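Local coordinates for protein 3-deoxy-manno-octulosonate cytidylyltransferase (Escherichia coli, PDB 1H7H) that transfers CMP from CTP to the eight-carbon sugar KDO, releasing diphosphate, probably to activate it for lipopolysaccharide synthesis, at residues I5-R10 with A44-A49; I91-Q96 with I175-R180. One frame throughout, in Å; residues are numbered along the deposited sequence.

Contact 1 (I5-R10 with A44-A49). With CDP (cytidine-5'-diphosphate), chain C.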
loop_
_atom_site.group_PDB
_atom_site.type_symbol
_atom_site.label_atom_id
_atom_site.label_comp_id
_atom_site.label_asym_id
_atom_site.label_seq_id
_atom_site.Cartn_x
_atom_site.Cartn_y
_atom_site.Cartn_z
ATOM N N ILE A 5 -19.948 3.747 -20.804
ATOM C CA ILE A 5 -20.219 3.161 -19.501
ATOM C C ILE A 5 -20.758 1.755 -19.705
ATOM O O ILE A 5 -21.627 1.533 -20.549
ATOM C CB ILE A 5 -21.242 3.991 -18.689
ATOM C CG1 ILE A 5 -20.619 5.313 -18.249
ATOM C CG2 ILE A 5 -21.729 3.209 -17.475
ATOM C CD1 ILE A 5 -21.575 6.223 -17.524
ATOM N N VAL A 6 -20.180 0.803 -18.976
ATOM C CA VAL A 6 -20.589 -0.595 -19.033
ATOM C C VAL A 6 -21.075 -0.968 -17.634
ATOM O O VAL A 6 -20.392 -0.711 -16.640
ATOM C CB VAL A 6 -19.417 -1.525 -19.440
ATOM C CG1 VAL A 6 -19.876 -2.966 -19.488
ATOM C CG2 VAL A 6 -18.854 -1.113 -20.791
ATOM N N ILE A 7 -22.271 -1.541 -17.566
ATOM C CA ILE A 7 -22.877 -1.945 -16.305
ATOM C C ILE A 7 -23.029 -3.457 -16.271
ATOM O O ILE A 7 -23.940 -4.003 -16.892
ATOM C CB ILE A 7 -24.283 -1.326 -16.143
ATOM C CG1 ILE A 7 -24.197 0.199 -16.186
ATOM C CG2 ILE A 7 -24.939 -1.800 -14.842
ATOM C CD1 ILE A 7 -25.510 0.857 -16.456
ATOM N N PRO A 8 -22.097 -4.163 -15.606
ATOM C CA PRO A 8 -22.171 -5.626 -15.516
ATOM C C PRO A 8 -23.371 -5.988 -14.639
ATOM O O PRO A 8 -23.501 -5.480 -13.521
ATOM C CB PRO A 8 -20.856 -6.007 -14.822
ATOM C CG PRO A 8 -19.936 -4.859 -15.114
ATOM C CD PRO A 8 -20.840 -3.658 -15.017
ATOM N N ALA A 9 -24.260 -6.829 -15.154
ATOM C CA ALA A 9 -25.448 -7.210 -14.402
ATOM C C ALA A 9 -25.753 -8.696 -14.482
ATOM O O ALA A 9 -26.503 -9.158 -15.350
ATOM C CB ALA A 9 -26.650 -6.384 -14.852
ATOM N N ARG A 10 -25.168 -9.423 -13.539
ATOM C CA ARG A 10 -25.326 -10.859 -13.414
ATOM C C ARG A 10 -26.620 -11.111 -12.636
ATOM O O ARG A 10 -26.893 -10.442 -11.631
ATOM C CB ARG A 10 -24.132 -11.409 -12.636
ATOM C CG ARG A 10 -23.841 -12.875 -12.846
ATOM C CD ARG A 10 -22.731 -13.335 -11.924
ATOM N NE ARG A 10 -22.211 -14.651 -12.293
ATOM C CZ ARG A 10 -21.477 -15.419 -11.496
ATOM N NH1 ARG A 10 -21.173 -15.011 -10.274
ATOM N NH2 ARG A 10 -21.024 -16.585 -11.936
ATOM N N ALA A 44 -20.535 8.634 -24.471
ATOM C CA ALA A 44 -21.137 8.339 -25.769
ATOM C C ALA A 44 -22.228 7.285 -25.717
ATOM O O ALA A 44 -23.301 7.469 -26.289
ATOM C CB ALA A 44 -20.065 7.907 -26.754
ATOM N N GLU A 45 -21.942 6.164 -25.060
ATOM C CA GLU A 45 -22.906 5.073 -24.965
ATOM C C GLU A 45 -22.902 4.432 -23.590
ATOM O O GLU A 45 -21.897 4.451 -22.887
ATOM C CB GLU A 45 -22.573 3.971 -25.977
ATOM C CG GLU A 45 -22.374 4.411 -27.412
ATOM C CD GLU A 45 -21.708 3.338 -28.255
ATOM O OE1 GLU A 45 -22.137 2.168 -28.191
ATOM O OE2 GLU A 45 -20.743 3.662 -28.981
ATOM N N VAL A 46 -24.030 3.825 -23.242
ATOM C CA VAL A 46 -24.189 3.120 -21.982
ATOM C C VAL A 46 -24.663 1.720 -22.342
ATOM O O VAL A 46 -25.652 1.556 -23.060
ATOM C CB VAL A 46 -25.243 3.782 -21.065
ATOM C CG1 VAL A 46 -25.410 2.965 -19.790
ATOM C CG2 VAL A 46 -24.836 5.208 -20.728
ATOM N N TRP A 47 -23.945 0.715 -21.852
ATOM C CA TRP A 47 -24.271 -0.685 -22.120
ATOM C C TRP A 47 -24.438 -1.484 -20.848
ATOM O O TRP A 47 -23.851 -1.161 -19.826
ATOM C CB TRP A 47 -23.145 -1.355 -22.905
ATOM C CG TRP A 47 -22.993 -0.884 -24.299
ATOM C CD1 TRP A 47 -22.364 0.256 -24.727
ATOM C CD2 TRP A 47 -23.462 -1.550 -25.467
ATOM N NE1 TRP A 47 -22.413 0.333 -26.095
ATOM C CE2 TRP A 47 -23.079 -0.763 -26.576
ATOM C CE3 TRP A 47 -24.165 -2.742 -25.686
ATOM C CZ2 TRP A 47 -23.384 -1.130 -27.890
ATOM C CZ3 TRP A 47 -24.467 -3.107 -26.990
ATOM C CH2 TRP A 47 -24.073 -2.301 -28.078
ATOM N N VAL A 48 -25.179 -2.580 -20.953
ATOM C CA VAL A 48 -25.394 -3.491 -19.842
ATOM C C VAL A 48 -24.832 -4.827 -20.300
ATOM O O VAL A 48 -25.252 -5.358 -21.328
ATOM C CB VAL A 48 -26.893 -3.668 -19.524
ATOM C CG1 VAL A 48 -27.099 -4.825 -18.553
ATOM C CG2 VAL A 48 -27.461 -2.384 -18.953
ATOM N N ALA A 49 -23.835 -5.330 -19.573
ATOM C CA ALA A 49 -23.209 -6.607 -19.894
ATOM C C ALA A 49 -23.845 -7.666 -19.006
ATOM O O ALA A 49 -23.838 -7.537 -17.787
ATOM C CB ALA A 49 -21.709 -6.534 -19.655
HETATM O O3B CDP C . -21.712 -11.303 -7.851
HETATM P PB CDP C . -22.215 -10.117 -6.887
HETATM O O1B CDP C . -22.963 -9.096 -7.694
HETATM O O2B CDP C . -23.142 -10.693 -5.861
HETATM O O3A CDP C . -20.940 -9.463 -6.134
HETATM P PA CDP C . -20.678 -7.893 -6.416
HETATM O O1A CDP C . -19.484 -7.428 -5.643
HETATM O O2A CDP C . -21.865 -7.066 -6.020
HETATM O "O5'" CDP C . -20.433 -7.676 -7.992
HETATM C "C5'" CDP C . -20.012 -6.415 -8.536
HETATM C "C4'" CDP C . -20.655 -6.143 -9.944
HETATM O "O4'" CDP C . -20.030 -6.941 -10.987
HETATM C "C3'" CDP C . -22.162 -6.484 -10.015
HETATM O "O3'" CDP C . -22.800 -5.586 -10.952
HETATM C "C2'" CDP C . -22.138 -7.935 -10.518
HETATM O "O2'" CDP C . -23.367 -8.388 -11.117
HETATM C "C1'" CDP C . -20.948 -7.964 -11.517
HETATM N N1 CDP C . -20.373 -9.323 -11.659
HETATM C C2 CDP C . -20.323 -9.922 -12.890
HETATM O O2 CDP C . -20.734 -9.390 -13.917
HETATM N N3 CDP C . -19.766 -11.255 -13.037
HETATM C C4 CDP C . -19.303 -11.917 -12.039
HETATM N N4 CDP C . -18.800 -13.124 -12.178
HETATM C C5 CDP C . -19.363 -11.247 -10.706
HETATM C C6 CDP C . -19.884 -10.004 -10.572
#
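Five backbone hydrogen bonds tie Ile5-Ala9 to Glu45-Ala49 as parallel strands. Ile5 bonds through N to Glu45 O (2.9 Å) and through O to Trp47 N, Ile7 does the same with Trp47 O and Ala49 N, and Ala9 N closes the series on Ala49 O (2.8 Å). The Ala49 N to Ile7 O bond, 3.0 Å long, reaches its oxygen from above the carbonyl plane. Pro8, without an N-H, fits where its nitrogen faces away from this partner strand. Within strand 45-49, Trp47 NE1 donates to Glu45 OE1 at 2.8 Å, in the indole plane but above the carboxylate plane; Glu45 OE2 also forms a salt bridge with Lys2.

Branched residues suit the extended backbone. On one face Ile7 CD1 passes obliquely over Val46 CG1 (3.9 Å), because CG1 of Ile7 stands beside its own backbone N (chi1 -59°), and helix 29-38 packs over this side. On the other, Val6 CG1 meets the small Ala49 CB at 4.0 Å, beneath helix 76-86.

From Pro8 on, the chain meets the nucleotide: Pro8 O accepts a bond from O3' of CDP (2.7 Å), and Arg10 N donates to O2'. The extended Arg10 side chain, poorly ordered, lays a guanidinium face near cytosine N4. Parallel strands ending in a ribose-binding loop are characteristic of the Rossmann-like sheet of the GT-A fold, consistent with the cytidylyltransferase family.

Contact 2 (I91-Q96 with I175-R180); sequences IYINLQ and IYAYRR. With CDP (cytidine-5'-diphosphate), chain C.
Tyr92 turns its ring to the backbone-N side (chi1 -64°), while Arg180 extends CG opposite its own N (chi1 -177°); these two torsions bring the phenol and the guanidinium edge to edge, their planes 33° apart. Arg180 NH1 lies 2.7 Å from Tyr92 OH, but the angle is too poor for a hydrogen bond; the hydroxyl bonds instead to Val87 O, and NH1 weakly to Met84 O. Replacing Tyr92 with a phenylalanine would probably leave Val87 O without this partner.

The antiparallel backbones pair Tyr92 with Tyr178 through two straight bonds, Tyr92 N to Tyr178 O at 2.9 Å and Tyr178 N to Tyr92 O at 2.8 Å. Asn94 N gives a further bond to Tyr176 O (2.7 Å), whereas the return bond from Tyr176 N to Asn94 O is weak. Tyr178 turns the CE2 edge of its ring to Asn94 CB (4.2 Å), and its hydroxyl bonds to Thr77. Leu95 CD2 lies alongside Ile175 CG2 at 3.8 Å, apolar branches suited to a buried place.

Helix 104-116 covers the Ile93, Ile175 and Ala177 face and helix 76-86 the Tyr92, Asn94 and Tyr178 face, while strand 3-8 flanks 91-94 on its other edge.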
loop_
_atom_site.group_PDB
_atom_site.type_symbol
_atom_site.label_atom_id
_atom_site.label_comp_id
_atom_site.label_asym_id
_atom_site.label_seq_id
_atom_site.Cartn_x
_atom_site.Cartn_y
_atom_site.Cartn_z
ATOM N N ILE A 91 -11.890 5.125 -23.170
ATOM C CA ILE A 91 -12.089 5.024 -21.723
ATOM C C ILE A 91 -13.357 4.231 -21.384
ATOM O O ILE A 91 -14.450 4.576 -21.833
ATOM C CB ILE A 91 -12.219 6.438 -21.091
ATOM C CG1 ILE A 91 -10.932 7.234 -21.296
ATOM C CG2 ILE A 91 -12.538 6.334 -19.615
ATOM C CD1 ILE A 91 -11.041 8.681 -20.903
ATOM N N TYR A 92 -13.204 3.165 -20.604
ATOM C CA TYR A 92 -14.342 2.345 -20.183
ATOM C C TYR A 92 -14.614 2.556 -18.700
ATOM O O TYR A 92 -13.705 2.464 -17.874
ATOM C CB TYR A 92 -14.063 0.859 -20.413
ATOM C CG TYR A 92 -13.886 0.494 -21.860
ATOM C CD1 TYR A 92 -12.662 0.680 -22.500
ATOM C CD2 TYR A 92 -14.953 -0.009 -22.602
ATOM C CE1 TYR A 92 -12.506 0.377 -23.844
ATOM C CE2 TYR A 92 -14.810 -0.314 -23.943
ATOM C CZ TYR A 92 -13.586 -0.119 -24.559
ATOM O OH TYR A 92 -13.441 -0.416 -25.889
ATOM N N ILE A 93 -15.860 2.856 -18.361
ATOM C CA ILE A 93 -16.226 3.058 -16.969
ATOM C C ILE A 93 -17.068 1.871 -16.525
ATOM O O ILE A 93 -18.036 1.495 -17.195
ATOM C CB ILE A 93 -16.994 4.384 -16.760
ATOM C CG1 ILE A 93 -16.081 5.561 -17.097
ATOM C CG2 ILE A 93 -17.472 4.504 -15.316
ATOM C CD1 ILE A 93 -16.770 6.896 -17.058
ATOM N N ASN A 94 -16.658 1.254 -15.425
ATOM C CA ASN A 94 -17.359 0.102 -14.885
ATOM C C ASN A 94 -18.247 0.514 -13.718
ATOM O O ASN A 94 -17.752 0.951 -12.681
ATOM C CB ASN A 94 -16.352 -0.945 -14.421
ATOM C CG ASN A 94 -16.934 -2.336 -14.402
ATOM O OD1 ASN A 94 -17.608 -2.748 -15.346
ATOM N ND2 ASN A 94 -16.673 -3.075 -13.335
ATOM N N LEU A 95 -19.556 0.411 -13.905
ATOM C CA LEU A 95 -20.521 0.752 -12.868
ATOM C C LEU A 95 -21.171 -0.508 -12.334
ATOM O O LEU A 95 -21.470 -1.427 -13.094
ATOM C CB LEU A 95 -21.627 1.639 -13.423
ATOM C CG LEU A 95 -21.389 3.127 -13.602
ATOM C CD1 LEU A 95 -22.735 3.774 -13.927
ATOM C CD2 LEU A 95 -20.830 3.705 -12.315
ATOM N N GLN A 96 -21.429 -0.528 -11.034
ATOM C CA GLN A 96 -22.065 -1.671 -10.393
ATOM C C GLN A 96 -23.554 -1.701 -10.699
ATOM O O GLN A 96 -24.239 -0.683 -10.596
ATOM C CB GLN A 96 -21.845 -1.602 -8.884
ATOM C CG GLN A 96 -20.380 -1.512 -8.490
ATOM C CD GLN A 96 -19.607 -2.763 -8.863
ATOM O OE1 GLN A 96 -19.429 -3.652 -8.033
ATOM N NE2 GLN A 96 -19.160 -2.849 -10.119
ATOM N N ILE A 175 -16.151 1.780 -8.209
ATOM C CA ILE A 175 -16.427 2.283 -9.555
ATOM C C ILE A 175 -15.062 2.525 -10.175
ATOM O O ILE A 175 -14.224 3.191 -9.566
ATOM C CB ILE A 175 -17.192 3.620 -9.515
ATOM C CG1 ILE A 175 -18.569 3.410 -8.893
ATOM C CG2 ILE A 175 -17.328 4.201 -10.915
ATOM C CD1 ILE A 175 -19.319 4.691 -8.683
ATOM N N TYR A 176 -14.852 2.016 -11.390
ATOM C CA TYR A 176 -13.562 2.155 -12.072
ATOM C C TYR A 176 -13.622 2.735 -13.479
ATOM O O TYR A 176 -14.611 2.578 -14.189
ATOM C CB TYR A 176 -12.877 0.791 -12.197
ATOM C CG TYR A 176 -12.618 0.044 -10.908
ATOM C CD1 TYR A 176 -13.587 -0.796 -10.357
ATOM C CD2 TYR A 176 -11.376 0.123 -10.277
ATOM C CE1 TYR A 176 -13.323 -1.544 -9.211
ATOM C CE2 TYR A 176 -11.101 -0.621 -9.130
ATOM C CZ TYR A 176 -12.076 -1.450 -8.606
ATOM O OH TYR A 176 -11.803 -2.195 -7.484
ATOM N N ALA A 177 -12.524 3.365 -13.883
ATOM C CA ALA A 177 -12.375 3.928 -15.220
ATOM C C ALA A 177 -11.069 3.335 -15.733
ATOM O O ALA A 177 -10.029 3.468 -15.089
ATOM C CB ALA A 177 -12.285 5.441 -15.173
ATOM N N TYR A 178 -11.136 2.620 -16.851
ATOM C CA TYR A 178 -9.949 1.996 -17.424
ATOM C C TYR A 178 -9.629 2.532 -18.809
ATOM O O TYR A 178 -10.526 2.733 -19.626
ATOM C CB TYR A 178 -10.146 0.484 -17.583
ATOM C CG TYR A 178 -10.517 -0.294 -16.346
ATOM C CD1 TYR A 178 -9.534 -0.897 -15.556
ATOM C CD2 TYR A 178 -11.852 -0.513 -16.016
ATOM C CE1 TYR A 178 -9.875 -1.708 -14.474
ATOM C CE2 TYR A 178 -12.205 -1.320 -14.939
ATOM C CZ TYR A 178 -11.213 -1.917 -14.177
ATOM O OH TYR A 178 -11.569 -2.750 -13.140
ATOM N N ARG A 179 -8.343 2.742 -19.073
ATOM C CA ARG A 179 -7.896 3.163 -20.392
ATOM C C ARG A 179 -8.020 1.881 -21.236
ATOM O O ARG A 179 -7.909 0.765 -20.701
ATOM C CB ARG A 179 -6.429 3.579 -20.351
ATOM C CG ARG A 179 -6.127 4.853 -21.089
ATOM C CD ARG A 179 -6.350 6.030 -20.180
ATOM N NE ARG A 179 -6.534 7.280 -20.913
ATOM C CZ ARG A 179 -6.576 8.482 -20.344
ATOM N NH1 ARG A 179 -6.431 8.603 -19.027
ATOM N NH2 ARG A 179 -6.829 9.558 -21.082
ATOM N N ARG A 180 -8.241 2.030 -22.539
ATOM C CA ARG A 180 -8.385 0.877 -23.427
ATOM C C ARG A 180 -7.220 -0.122 -23.338
ATOM O O ARG A 180 -7.450 -1.323 -23.193
ATOM C CB ARG A 180 -8.591 1.340 -24.882
ATOM C CG ARG A 180 -8.834 0.206 -25.887
ATOM C CD ARG A 180 -9.150 0.741 -27.294
ATOM N NE ARG A 180 -9.300 -0.342 -28.270
ATOM C CZ ARG A 180 -10.392 -1.092 -28.424
ATOM N NH1 ARG A 180 -11.464 -0.882 -27.677
ATOM N NH2 ARG A 180 -10.385 -2.107 -29.277
HETATM O O3B CDP C . -21.712 -11.303 -7.851
HETATM P PB CDP C . -22.215 -10.117 -6.887
HETATM O O1B CDP C . -22.963 -9.096 -7.694
HETATM O O2B CDP C . -23.142 -10.693 -5.861
HETATM O O3A CDP C . -20.940 -9.463 -6.134
HETATM P PA CDP C . -20.678 -7.893 -6.416
HETATM O O1A CDP C . -19.484 -7.428 -5.643
HETATM O O2A CDP C . -21.865 -7.066 -6.020
HETATM O "O5'" CDP C . -20.433 -7.676 -7.992
HETATM C "C5'" CDP C . -20.012 -6.415 -8.536
HETATM C "C4'" CDP C . -20.655 -6.143 -9.944
HETATM O "O4'" CDP C . -20.030 -6.941 -10.987
HETATM C "C3'" CDP C . -22.162 -6.484 -10.015
HETATM O "O3'" CDP C . -22.800 -5.586 -10.952
HETATM C "C2'" CDP C . -22.138 -7.935 -10.518
HETATM O "O2'" CDP C . -23.367 -8.388 -11.117
HETATM C "C1'" CDP C . -20.948 -7.964 -11.517
HETATM N N1 CDP C . -20.373 -9.323 -11.659
HETATM C C2 CDP C . -20.323 -9.922 -12.890
HETATM O O2 CDP C . -20.734 -9.390 -13.917
HETATM N N3 CDP C . -19.766 -11.255 -13.037
HETATM C C4 CDP C . -19.303 -11.917 -12.039
HETATM N N4 CDP C . -18.800 -13.124 -12.178
HETATM C C5 CDP C . -19.363 -11.247 -10.706
HETATM C C6 CDP C . -19.884 -10.004 -10.572
#

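Contacts 1 and 2 lie in one seven-stranded mixed sheet, their centres about 10 Å apart. Across it the strands run 45-50, 3-8, 91-94, 169-179, so strands 3-8 and 91-94 are neighbours and join the two contacts: Val6 N lies 2.9 Å from Ile93 O, a probable hydrogen bond, and Pro8 packs on Asn94 and Leu95. Contact 1 is parallel; contact 2, between 91-94 and 169-179, is one of the two places where neighbouring strands run antiparallel. Along the chain contact 1 closes before contact 2 opens. Helix 76-86 packs against both. The end of 5-10 bonds CDP, and Gly97, just after 91-96, gives its N to the same nucleotide, consistent with central strands sharing one pocket.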